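Local coordinates for protein nicotinate-nucleotide--dimethylbenzimidazole phosphoribosyltransferase (Thermus thermophilus HB8, PDB 1WX1) that probably catalyses transfer of the phosphoribosyl group from nicotinate mononucleotide to 5,6-dimethylbenzimidazole, giving alpha-ribazole 5'-phosphate and nicotinate for cobalamin biosynthesis, at residues Val51-His56 and Val101-Glu106; Pro129-Glu134 and Gly226-Val231. One frame throughout, in Å; residues are numbered along the deposited sequence.

Interaction 1. Residues Val51-His56 and Val101-Glu106; sequences VAAADH and VGVVGE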
loop_
_atom_site.group_PDB
_atom_site.type_symbol
_atom_site.label_atom_id
_atom_site.label_comp_id
_atom_site.label_asym_id
_atom_site.label_seq_id
_atom_site.Cartn_x
_atom_site.Cartn_y
_atom_site.Cartn_z
ATOM N N VAL A 51 14.640 -5.059 -13.881
ATOM C CA VAL A 51 13.657 -5.102 -14.952
ATOM C C VAL A 51 14.272 -5.807 -16.152
ATOM O O VAL A 51 15.199 -5.287 -16.769
ATOM C CB VAL A 51 13.232 -3.675 -15.365
ATOM C CG1 VAL A 51 12.115 -3.738 -16.409
ATOM C CG2 VAL A 51 12.789 -2.890 -14.135
ATOM N N ALA A 52 13.761 -6.995 -16.466
ATOM C CA ALA A 52 14.260 -7.781 -17.590
ATOM C C ALA A 52 13.460 -7.434 -18.844
ATOM O O ALA A 52 12.231 -7.375 -18.805
ATOM C CB ALA A 52 14.140 -9.269 -17.276
ATOM N N ALA A 53 14.157 -7.213 -19.955
ATOM C CA ALA A 53 13.493 -6.840 -21.195
ATOM C C ALA A 53 13.897 -7.700 -22.382
ATOM O O ALA A 53 15.058 -8.077 -22.528
ATOM C CB ALA A 53 13.779 -5.369 -21.511
ATOM N N ALA A 54 12.921 -7.995 -23.233
ATOM C CA ALA A 54 13.151 -8.785 -24.430
ATOM C C ALA A 54 11.920 -8.681 -25.318
ATOM O O ALA A 54 10.820 -8.400 -24.838
ATOM C CB ALA A 54 13.413 -10.247 -24.065
ATOM N N ASP A 55 12.109 -8.907 -26.612
ATOM C CA ASP A 55 10.999 -8.849 -27.541
ATOM C C ASP A 55 10.426 -10.223 -27.829
ATOM O O ASP A 55 11.055 -11.242 -27.537
ATOM C CB ASP A 55 11.420 -8.128 -28.817
ATOM C CG ASP A 55 11.337 -6.622 -28.659
ATOM O OD1 ASP A 55 12.365 -5.928 -28.823
ATOM O OD2 ASP A 55 10.227 -6.136 -28.351
ATOM N N HIS A 56 9.224 -10.238 -28.396
ATOM C CA HIS A 56 8.504 -11.475 -28.674
ATOM C C HIS A 56 8.039 -11.605 -30.123
ATOM O O HIS A 56 7.411 -10.694 -30.663
ATOM C CB HIS A 56 7.286 -11.547 -27.749
ATOM C CG HIS A 56 7.631 -11.506 -26.296
ATOM N ND1 HIS A 56 7.634 -12.631 -25.496
ATOM C CD2 HIS A 56 8.022 -10.483 -25.496
ATOM C CE1 HIS A 56 8.011 -12.305 -24.275
ATOM N NE2 HIS A 56 8.252 -11.004 -24.249
ATOM N N VAL A 101 17.973 -9.062 -22.271
ATOM C CA VAL A 101 18.279 -10.443 -22.624
ATOM C C VAL A 101 17.744 -10.761 -24.015
ATOM O O VAL A 101 17.945 -11.863 -24.516
ATOM C CB VAL A 101 17.677 -11.480 -21.628
ATOM C CG1 VAL A 101 18.537 -11.556 -20.376
ATOM C CG2 VAL A 101 16.232 -11.125 -21.291
ATOM N N GLY A 102 17.072 -9.800 -24.652
ATOM C CA GLY A 102 16.542 -10.080 -25.978
ATOM C C GLY A 102 15.765 -8.989 -26.694
ATOM O O GLY A 102 14.827 -9.276 -27.445
ATOM N N VAL A 103 16.142 -7.738 -26.476
ATOM C CA VAL A 103 15.465 -6.631 -27.130
ATOM C C VAL A 103 15.973 -6.500 -28.569
ATOM O O VAL A 103 17.151 -6.728 -28.837
ATOM C CB VAL A 103 15.740 -5.300 -26.386
ATOM C CG1 VAL A 103 15.208 -4.135 -27.198
ATOM C CG2 VAL A 103 15.074 -5.327 -24.994
ATOM N N VAL A 104 15.087 -6.156 -29.499
ATOM C CA VAL A 104 15.515 -5.961 -30.887
ATOM C C VAL A 104 16.192 -4.591 -30.962
ATOM O O VAL A 104 15.646 -3.599 -30.478
ATOM C CB VAL A 104 14.314 -5.982 -31.867
ATOM C CG1 VAL A 104 14.753 -5.520 -33.248
ATOM C CG2 VAL A 104 13.738 -7.385 -31.956
ATOM N N GLY A 105 17.383 -4.532 -31.550
ATOM C CA GLY A 105 18.071 -3.255 -31.667
ATOM C C GLY A 105 19.186 -3.080 -30.655
ATOM O O GLY A 105 19.242 -3.790 -29.654
ATOM N N GLU A 106 20.069 -2.118 -30.899
ATOM C CA GLU A 106 21.196 -1.883 -30.000
ATOM C C GLU A 106 20.903 -0.885 -28.889
ATOM O O GLU A 106 20.069 0.012 -29.036
ATOM C CB GLU A 106 22.412 -1.399 -30.794
ATOM C CG GLU A 106 22.773 -2.276 -31.971
ATOM C CD GLU A 106 24.073 -1.854 -32.620
ATOM O OE1 GLU A 106 24.341 -0.632 -32.672
ATOM O OE2 GLU A 106 24.820 -2.744 -33.087
#

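Interaction 2. Residues Pro129-Glu134 and Gly226-Val231; sequences PAMTPE and GGLELV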
loop_
_atom_site.group_PDB
_atom_site.type_symbol
_atom_site.label_atom_id
_atom_site.label_comp_id
_atom_site.label_asym_id
_atom_site.label_seq_id
_atom_site.Cartn_x
_atom_site.Cartn_y
_atom_site.Cartn_z
ATOM N N PRO A 129 8.789 -23.299 -31.447
ATOM C CA PRO A 129 9.478 -22.981 -30.191
ATOM C C PRO A 129 9.958 -21.535 -30.155
ATOM O O PRO A 129 10.538 -21.034 -31.123
ATOM C CB PRO A 129 10.631 -23.983 -30.163
ATOM C CG PRO A 129 10.885 -24.253 -31.619
ATOM C CD PRO A 129 9.494 -24.362 -32.180
ATOM N N ALA A 130 9.717 -20.870 -29.034
ATOM C CA ALA A 130 10.106 -19.476 -28.880
ATOM C C ALA A 130 11.618 -19.293 -28.905
ATOM O O ALA A 130 12.119 -18.302 -29.436
ATOM C CB ALA A 130 9.529 -18.920 -27.584
ATOM N N MET A 131 12.339 -20.250 -28.331
ATOM C CA MET A 131 13.798 -20.190 -28.277
ATOM C C MET A 131 14.315 -21.605 -28.046
ATOM O O MET A 131 13.528 -22.516 -27.811
ATOM C CB MET A 131 14.238 -19.302 -27.107
ATOM C CG MET A 131 13.961 -19.931 -25.740
ATOM S SD MET A 131 13.930 -18.770 -24.349
ATOM C CE MET A 131 12.219 -18.284 -24.375
ATOM N N THR A 132 15.629 -21.789 -28.103
ATOM C CA THR A 132 16.205 -23.109 -27.859
ATOM C C THR A 132 16.493 -23.241 -26.362
ATOM O O THR A 132 16.575 -22.239 -25.646
ATOM C CB THR A 132 17.543 -23.311 -28.599
ATOM O OG1 THR A 132 18.506 -22.372 -28.100
ATOM C CG2 THR A 132 17.367 -23.120 -30.099
ATOM N N PRO A 133 16.631 -24.480 -25.866
ATOM C CA PRO A 133 16.914 -24.672 -24.440
ATOM C C PRO A 133 18.214 -23.968 -24.044
ATOM O O PRO A 133 18.341 -23.453 -22.937
ATOM C CB PRO A 133 17.005 -26.192 -24.316
ATOM C CG PRO A 133 15.998 -26.656 -25.335
ATOM C CD PRO A 133 16.321 -25.764 -26.521
ATOM N N GLU A 134 19.173 -23.945 -24.966
ATOM C CA GLU A 134 20.467 -23.308 -24.736
ATOM C C GLU A 134 20.312 -21.795 -24.545
ATOM O O GLU A 134 20.979 -21.188 -23.697
ATOM C CB GLU A 134 21.394 -23.610 -25.918
ATOM C CG GLU A 134 22.831 -23.145 -25.763
ATOM C CD GLU A 134 23.021 -21.682 -26.116
ATOM O OE1 GLU A 134 22.252 -21.161 -26.953
ATOM O OE2 GLU A 134 23.956 -21.058 -25.572
ATOM N N GLY A 226 7.683 -19.825 -23.784
ATOM C CA GLY A 226 7.812 -18.562 -23.075
ATOM C C GLY A 226 8.531 -17.421 -23.759
ATOM O O GLY A 226 8.521 -17.302 -24.986
ATOM N N GLY A 227 9.134 -16.567 -22.933
ATOM C CA GLY A 227 9.875 -15.415 -23.415
ATOM C C GLY A 227 11.220 -15.349 -22.712
ATOM O O GLY A 227 11.388 -15.884 -21.611
ATOM N N LEU A 228 12.185 -14.691 -23.341
ATOM C CA LEU A 228 13.520 -14.575 -22.768
ATOM C C LEU A 228 13.562 -13.855 -21.425
ATOM O O LEU A 228 14.255 -14.296 -20.509
ATOM C CB LEU A 228 14.445 -13.864 -23.760
ATOM C CG LEU A 228 14.738 -14.685 -25.019
ATOM C CD1 LEU A 228 15.091 -13.758 -26.169
ATOM C CD2 LEU A 228 15.875 -15.676 -24.737
ATOM N N GLU A 229 12.834 -12.746 -21.308
ATOM C CA GLU A 229 12.833 -11.986 -20.066
ATOM C C GLU A 229 12.087 -12.747 -18.970
ATOM O O GLU A 229 12.349 -12.550 -17.788
ATOM C CB GLU A 229 12.219 -10.585 -20.277
ATOM C CG GLU A 229 10.702 -10.520 -20.246
ATOM C CD GLU A 229 10.063 -10.814 -21.586
ATOM O OE1 GLU A 229 10.575 -11.695 -22.310
ATOM O OE2 GLU A 229 9.039 -10.168 -21.904
ATOM N N LEU A 230 11.163 -13.623 -19.357
ATOM C CA LEU A 230 10.425 -14.401 -18.361
ATOM C C LEU A 230 11.377 -15.416 -17.725
ATOM O O LEU A 230 11.326 -15.669 -16.519
ATOM C CB LEU A 230 9.229 -15.124 -19.007
ATOM C CG LEU A 230 8.204 -14.247 -19.744
ATOM C CD1 LEU A 230 7.006 -15.101 -20.159
ATOM C CD2 LEU A 230 7.739 -13.102 -18.847
ATOM N N VAL A 231 12.246 -15.997 -18.545
ATOM C CA VAL A 231 13.226 -16.962 -18.063
ATOM C C VAL A 231 14.273 -16.213 -17.227
ATOM O O VAL A 231 14.737 -16.716 -16.205
ATOM C CB VAL A 231 13.911 -17.680 -19.241
ATOM C CG1 VAL A 231 15.008 -18.608 -18.731
ATOM C CG2 VAL A 231 12.871 -18.466 -20.030
#

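Interaction 1. Residues Val51-His56 and Val101-Glu106
Ala53 and Val101 begin a short run of backbone hydrogen bonds in which strand 47-54 meets the loop that follows strand 94-100. Val101 N donates to Ala53 O at 3.1 Å, and Gly102 N adds a weak second bond to the same oxygen. Asp55 N then donates to Gly102 O at 2.9 Å. Ala54 and Gly102 thus form a parallel bridge just beyond the C-terminal end of strand 94-100, beside the last residue of its neighbour, strand 47-54, in the central parallel sheet; this is the edge at which such alpha/beta folds commonly place their active sites.

Side-chain bonding centres on Asp55. Its CG lies anti to the carbonyl carbon (chi1 -83°), which carries OD1 to Val104 N, 2.8 Å away and almost straight at 176°, on the anti lone pair; OD2 is hydrogen-bonded to Thr71 OG1. With an alanine here, Val104 N is likely to lose its acceptor and Thr71 OG1 its carboxylate partner, leaving the loop at Val104 freer to move.

Apolar contacts are few. Ala53 CB touches Val103 CG2 at 3.7 Å, while Ala54 CB rests on Gly102, where a CB would come within 3.0 Å of it.

Interaction 2. Residues Pro129-Glu134 and Gly226-Val231
This is a buried, apolar contact without hydrogen bonds between its segments: the loop leading into helix 133-152 packs against the turn that joins helix 218-225 to helix 228-242. One side chain, Met131, does most of the work, its bent thioether laying the methyl group on the start of helix 228-242. Its CG sits between the backbone N and the carbonyl carbon (chi1 70°), and a bend at chi3 (88°) turns the methyl group over the backbone of the turn. There CE lies 3.5 Å from Gly227 C and 3.7 Å from Leu228 N, against the peptide with which the helix begins. Gly227 is the N-cap residue, and its carbonyl oxygen accepts a bond from Val231 N in the first turn.

The sulfur takes a different partner. Met131 SD meets Leu228 CD2 at 3.7 Å, the two side chains running alongside with their ends pointing opposite ways. Val231, one turn further on, brings CG2 to a looser 4.4 Å from Met131 CE.

Before the methionine, Ala130 points its CB at the turn and meets Gly226 O at 3.2 Å, a close approach of a methyl group to a carbonyl oxygen. Backbone hydrogen bonds between Ala130 and Glu224 and between Met131 and Ala223 tie the same loop to the end of helix 218-225. Ala136 of helix 133-152 also touches Met131, Ala139 of that helix packs on both Leu228 and Val231, and Leu228 also reaches Ala54 of strand 47-54.

In the fold
Both contacts are largely buried, though interaction 1 has an exposed margin at Val104 and all the touching residues of interaction 2 are buried. Their chemistry follows their place in the fold. At the end of the sheet, interaction 1 relies on backbone hydrogen bonds and a carboxylate; among the helices, interaction 2 relies on apolar packing. They hold different pairs of elements, yet their centres lie only 12 Å apart and helix 228-242 joins them. Glu229 on that helix probably hydrogen-bonds His56 NE2 through OE2, at 2.6 Å, and packs against Ala52, Ala54 and Val101. The helix start that receives the loop of 129-134 therefore also covers strand 47-54.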